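Side-chain contact in bacteriorhodopsin (Nanosalina sp., PDB 6EYU), which probably pumps protons inward across the membrane when its bound retinal absorbs light: residues V180-G185 with P190-I195. Residues are numbered along the deposited sequence; the frame is centred on the assembly and turned at random.
With RET (retinal), chain D.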
# COMPACT_ATOMS: atom_id res chain seq x y z
N VAL A 180 23.62 -9.61 8.50
CA VAL A 180 23.14 -10.25 9.72
C VAL A 180 22.06 -11.29 9.40
O VAL A 180 22.07 -12.39 9.94
CB VAL A 180 22.55 -9.22 10.71
CG1 VAL A 180 21.85 -8.10 9.96
CG2 VAL A 180 21.60 -9.90 11.68
N TRP A 181 21.19 -10.95 8.45
CA TRP A 181 20.14 -11.87 8.02
C TRP A 181 20.74 -13.17 7.52
O TRP A 181 20.29 -14.26 7.88
CB TRP A 181 19.30 -11.22 6.91
CG TRP A 181 18.04 -11.97 6.60
CD1 TRP A 181 16.79 -11.71 7.09
CD2 TRP A 181 17.85 -12.93 5.55
NE1 TRP A 181 15.85 -12.46 6.43
CE2 TRP A 181 16.48 -13.23 5.49
CE3 TRP A 181 18.72 -13.56 4.65
CZ2 TRP A 181 15.95 -14.16 4.59
CZ3 TRP A 181 18.20 -14.49 3.77
CH2 TRP A 181 16.83 -14.78 3.74
N TYR A 182 21.84 -13.06 6.77
CA TYR A 182 22.42 -14.21 6.09
C TYR A 182 23.14 -15.13 7.07
O TYR A 182 23.04 -16.35 6.99
CB TYR A 182 23.39 -13.75 5.00
CG TYR A 182 23.82 -14.85 4.06
CD1 TYR A 182 24.92 -15.64 4.34
CD2 TYR A 182 23.02 -15.21 2.97
CE1 TYR A 182 25.26 -16.71 3.54
CE2 TYR A 182 23.35 -16.28 2.17
CZ TYR A 182 24.47 -17.03 2.46
OH TYR A 182 24.81 -18.09 1.65
N ILE A 183 23.86 -14.53 8.02
CA ILE A 183 24.71 -15.29 8.93
C ILE A 183 23.92 -15.77 10.14
O ILE A 183 24.38 -16.63 10.89
CB ILE A 183 25.91 -14.45 9.41
CG1 ILE A 183 25.43 -13.29 10.29
CG2 ILE A 183 26.71 -13.93 8.23
CD1 ILE A 183 26.55 -12.64 11.08
N SER A 184 22.69 -15.28 10.28
CA SER A 184 21.83 -15.70 11.38
C SER A 184 21.47 -17.18 11.24
O SER A 184 21.26 -17.68 10.14
CB SER A 184 20.55 -14.86 11.40
OG SER A 184 19.52 -15.52 12.12
N GLY A 185 21.42 -17.88 12.37
CA GLY A 185 21.20 -19.32 12.38
C GLY A 185 19.78 -19.67 12.79
O GLY A 185 19.52 -20.77 13.27
N PRO A 190 17.14 -18.78 5.07
CA PRO A 190 17.80 -19.89 4.40
C PRO A 190 19.26 -19.58 4.04
O PRO A 190 19.75 -20.06 3.02
CB PRO A 190 16.98 -20.06 3.12
CG PRO A 190 16.45 -18.69 2.84
CD PRO A 190 16.20 -18.07 4.18
N GLY A 191 19.93 -18.80 4.87
CA GLY A 191 21.38 -18.66 4.79
C GLY A 191 22.08 -20.00 4.86
O GLY A 191 21.60 -20.93 5.52
N SER A 192 23.21 -20.11 4.18
CA SER A 192 24.09 -21.27 4.33
C SER A 192 24.78 -21.24 5.70
O SER A 192 25.30 -22.26 6.15
CB SER A 192 25.14 -21.29 3.22
OG SER A 192 25.98 -20.15 3.28
N LEU A 193 24.74 -20.09 6.35
CA LEU A 193 25.54 -19.86 7.55
C LEU A 193 24.67 -19.86 8.80
O LEU A 193 23.49 -19.51 8.75
CB LEU A 193 26.30 -18.54 7.44
CG LEU A 193 27.35 -18.45 6.33
CD1 LEU A 193 28.25 -17.25 6.54
CD2 LEU A 193 28.17 -19.73 6.27
N ASN A 194 25.27 -20.22 9.93
CA ASN A 194 24.54 -20.34 11.19
C ASN A 194 25.35 -19.76 12.35
O ASN A 194 25.61 -20.45 13.34
CB ASN A 194 24.21 -21.81 11.48
CG ASN A 194 22.74 -22.13 11.26
OD1 ASN A 194 22.04 -22.52 12.20
ND2 ASN A 194 22.31 -22.10 10.01
N ILE A 195 25.78 -18.51 12.20
CA ILE A 195 26.80 -17.95 13.08
C ILE A 195 26.17 -17.33 14.33
O ILE A 195 26.66 -17.53 15.44
CB ILE A 195 27.62 -16.87 12.36
CG1 ILE A 195 28.61 -17.52 11.39
CG2 ILE A 195 28.37 -16.01 13.37
CD1 ILE A 195 29.22 -16.55 10.40
C1 RET D . 16.54 -8.24 3.65
C2 RET D . 16.10 -9.43 2.79
C3 RET D . 17.28 -10.05 2.05
C4 RET D . 17.84 -9.06 1.03
C5 RET D . 17.97 -7.67 1.65
C6 RET D . 17.42 -7.29 2.84
C7 RET D . 17.66 -5.94 3.34
C8 RET D . 17.08 -5.51 4.49
C9 RET D . 17.25 -4.14 4.90
C10 RET D . 16.71 -3.68 6.10
C11 RET D . 16.89 -2.38 6.63
C12 RET D . 16.15 -2.23 7.79
C13 RET D . 15.99 -1.02 8.51
C14 RET D . 15.19 -0.99 9.66
C15 RET D . 14.86 0.14 10.41
C16 RET D . 15.31 -7.46 4.12
C17 RET D . 17.34 -8.73 4.86
C18 RET D . 18.82 -6.64 0.90
C19 RET D . 18.08 -3.20 4.03
C20 RET D . 16.71 0.25 8.05
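Tyr182 and Trp181 both hold CG opposite the backbone N (chi1 -168° and -169°), which sends their rings out from the last turn of helix 157-183 to meet Gly191 and Pro190 of the following loop. Gly191 CA sits over one face of the Tyr182 ring, 4.2 Å from its centroid, in a CH-pi contact. Beyond the ring, Tyr182 OH and Ser192 OG share a hydrogen bond of 2.9 Å. Leu193 CG approaches Tyr182 CE1 at 3.9 Å, and Leu193 CD1 reaches Ile183 CG2. The loop is also tied to the helix end through the backbone. Ile195 N donates to Ile183 O at 2.7 Å, nearly in line with the carbonyl. Beside this bond, Ile195 CD1 packs on Ile183 CB, and a bound monoacylglycerol lipid touches Ile195. Trp181 links the loop to the chromophore. Trp181 CH2 touches Pro190 CD at 3.4 Å, while C17 of retinal lies over one face of the indole, 3.7 Å from Trp181 CG. Tyr74 OH accepts a hydrogen bond from Trp181 NE1 and helps fix the ring. This is how the loop between helices 157-183 and 198-230 packs back on the end of the first, in the seven-helix microbial rhodopsin fold, beside the ring end of the retinal pocket.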